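Local coordinates for disease resistance protein RRS1 (Arabidopsis thaliana, PDB 4C6S) that acts as a disease resistance protein and W-box-binding transcription factor, pairing with RPS4 to recognise the effectors AvrRps4 and PopP2, and is represented by its TIR domain, at residues K31-V36 against R137-T142. Sequence-based numbering, arbitrary orientation.
Sequences KGINNV and RDVYET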
loop_
_atom_site.group_PDB
_atom_site.type_symbol
_atom_site.label_atom_id
_atom_site.label_comp_id
_atom_site.label_asym_id
_atom_site.label_seq_id
_atom_site.Cartn_x
_atom_site.Cartn_y
_atom_site.Cartn_z
ATOM N N LYS A 31 -5.109 -14.231 -6.142
ATOM C CA LYS A 31 -5.136 -14.704 -7.515
ATOM C C LYS A 31 -4.857 -16.197 -7.535
ATOM O O LYS A 31 -4.912 -16.837 -8.587
ATOM C CB LYS A 31 -4.063 -13.965 -8.323
ATOM C CG LYS A 31 -4.215 -14.087 -9.827
ATOM C CD LYS A 31 -5.441 -13.321 -10.303
ATOM C CE LYS A 31 -5.547 -13.336 -11.817
ATOM N NZ LYS A 31 -6.597 -12.390 -12.314
ATOM N N GLY A 32 -4.561 -16.757 -6.365
ATOM C CA GLY A 32 -4.309 -18.181 -6.259
ATOM C C GLY A 32 -2.844 -18.502 -6.460
ATOM O O GLY A 32 -2.479 -19.648 -6.740
ATOM N N ILE A 33 -1.999 -17.496 -6.288
ATOM C CA ILE A 33 -0.575 -17.667 -6.514
ATOM C C ILE A 33 0.181 -17.654 -5.191
ATOM O O ILE A 33 0.315 -16.612 -4.551
ATOM C CB ILE A 33 -0.031 -16.578 -7.455
ATOM C CG1 ILE A 33 -0.693 -16.679 -8.833
ATOM C CG2 ILE A 33 1.468 -16.683 -7.593
ATOM C CD1 ILE A 33 -0.385 -15.483 -9.729
ATOM N N ASN A 34 0.671 -18.822 -4.786
ATOM C CA ASN A 34 1.421 -18.937 -3.543
ATOM C C ASN A 34 2.665 -18.071 -3.610
ATOM O O ASN A 34 3.294 -17.957 -4.672
ATOM C CB ASN A 34 1.826 -20.381 -3.306
ATOM C CG ASN A 34 0.638 -21.303 -3.231
ATOM O OD1 ASN A 34 -0.416 -20.929 -2.715
ATOM N ND2 ASN A 34 0.795 -22.516 -3.747
ATOM N N ASN A 35 3.022 -17.445 -2.494
ATOM C CA ASN A 35 4.187 -16.561 -2.515
ATOM C C ASN A 35 4.806 -16.401 -1.139
ATOM O O ASN A 35 4.150 -16.645 -0.114
ATOM C CB ASN A 35 3.850 -15.197 -3.149
ATOM C CG ASN A 35 2.927 -14.349 -2.282
ATOM O OD1 ASN A 35 3.384 -13.503 -1.498
ATOM N ND2 ASN A 35 1.623 -14.570 -2.412
ATOM N N VAL A 36 6.084 -16.040 -1.115
ATOM C CA VAL A 36 6.757 -15.773 0.144
ATOM C C VAL A 36 7.518 -14.479 -0.050
ATOM O O VAL A 36 7.774 -14.057 -1.186
ATOM C CB VAL A 36 7.729 -16.898 0.550
ATOM C CG1 VAL A 36 6.999 -18.226 0.649
ATOM C CG2 VAL A 36 8.861 -16.990 -0.457
ATOM N N ARG A 137 -0.932 -9.201 -12.956
ATOM C CA ARG A 137 -1.408 -9.646 -14.267
ATOM C C ARG A 137 -0.255 -10.233 -15.074
ATOM O O ARG A 137 -0.401 -11.255 -15.746
ATOM C CB ARG A 137 -2.054 -8.493 -15.031
ATOM C CG ARG A 137 -2.383 -8.801 -16.475
ATOM C CD ARG A 137 -3.170 -7.651 -17.087
ATOM N NE ARG A 137 -2.409 -6.417 -16.965
ATOM C CZ ARG A 137 -2.933 -5.226 -16.691
ATOM N NH1 ARG A 137 -4.249 -5.084 -16.524
ATOM N NH2 ARG A 137 -2.135 -4.172 -16.592
ATOM N N ASP A 138 0.899 -9.585 -14.991
ATOM C CA ASP A 138 2.095 -10.034 -15.695
ATOM C C ASP A 138 2.522 -11.411 -15.188
ATOM O O ASP A 138 2.717 -12.335 -15.988
ATOM C CB ASP A 138 3.211 -8.993 -15.483
ATOM C CG ASP A 138 4.521 -9.355 -16.178
ATOM O OD1 ASP A 138 4.561 -10.304 -16.989
ATOM O OD2 ASP A 138 5.530 -8.662 -15.916
ATOM N N VAL A 139 2.663 -11.555 -13.871
ATOM C CA VAL A 139 3.093 -12.838 -13.299
ATOM C C VAL A 139 2.077 -13.933 -13.606
ATOM O O VAL A 139 2.436 -15.040 -14.022
ATOM C CB VAL A 139 3.336 -12.721 -11.779
ATOM C CG1 VAL A 139 3.562 -14.110 -11.152
ATOM C CG2 VAL A 139 4.533 -11.797 -11.522
ATOM N N TYR A 140 0.805 -13.602 -13.433
ATOM C CA TYR A 140 -0.268 -14.573 -13.661
ATOM C C TYR A 140 -0.321 -15.087 -15.085
ATOM O O TYR A 140 -0.309 -16.291 -15.316
ATOM C CB TYR A 140 -1.614 -13.935 -13.312
ATOM C CG TYR A 140 -2.811 -14.810 -13.620
ATOM C CD1 TYR A 140 -3.028 -15.985 -12.922
ATOM C CD2 TYR A 140 -3.728 -14.445 -14.597
ATOM C CE1 TYR A 140 -4.128 -16.783 -13.196
ATOM C CE2 TYR A 140 -4.832 -15.233 -14.876
ATOM C CZ TYR A 140 -5.021 -16.404 -14.168
ATOM O OH TYR A 140 -6.110 -17.198 -14.426
ATOM N N GLU A 141 -0.389 -14.170 -16.047
ATOM C CA GLU A 141 -0.593 -14.567 -17.429
ATOM C C GLU A 141 0.660 -15.199 -18.011
ATOM O O GLU A 141 0.585 -16.031 -18.901
ATOM C CB GLU A 141 -1.072 -13.379 -18.264
ATOM C CG GLU A 141 -2.472 -12.933 -17.859
ATOM C CD GLU A 141 -3.123 -12.011 -18.860
ATOM O OE1 GLU A 141 -2.715 -12.010 -20.041
ATOM O OE2 GLU A 141 -4.058 -11.285 -18.462
ATOM N N THR A 142 1.819 -14.814 -17.487
ATOM C CA THR A 142 3.065 -15.347 -18.013
ATOM C C THR A 142 3.361 -16.751 -17.481
ATOM O O THR A 142 3.945 -17.566 -18.182
ATOM C CB THR A 142 4.248 -14.399 -17.714
ATOM O OG1 THR A 142 3.911 -13.073 -18.148
ATOM C CG2 THR A 142 5.497 -14.851 -18.440
#
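The carbonyl O of Asp-138, two residues before the Tyr-140 that meets Lys-31, takes two hydrogen bonds from Thr-142: OG1 reaches this O at 2.6 Å and the backbone N of Thr-142 at 3.0 Å, from opposite faces of the carbonyl plane. The contact itself joins a lysine chain, its charge over an aromatic face, to apolar packing. Lys-31 lays its chain across one face of the Tyr-140 ring at roughly a right angle, with CE almost above the centre, 3.5 Å from the centroid, in a CH-pi contact. A bend at chi2 (69°) turns the outer chain over the ring, and NZ continues past the centre to make a cation-pi contact 4.5 Å from the Tyr-140 centroid. Ile-33 comes in at the ring's edge, by the base of the side chain: its CD1 packs 4.0 Å from Tyr-140 CA and, more loosely, against Val-139 CG1. Between Lys-31 and Ile-33, Gly-32 closes helix 20-30 with a Schellman motif. Asn-35 ND2 braces this connection through a nearly straight bond to Ile-33 O (3.2 Å). Ile-33 is buried against Leu-28, Val-8 and Phe-144; the TIR domain's last helix, 128-143, meets the turn into edge strand 35-39 and reaches strand 8-12 through Val-139 on Val-8.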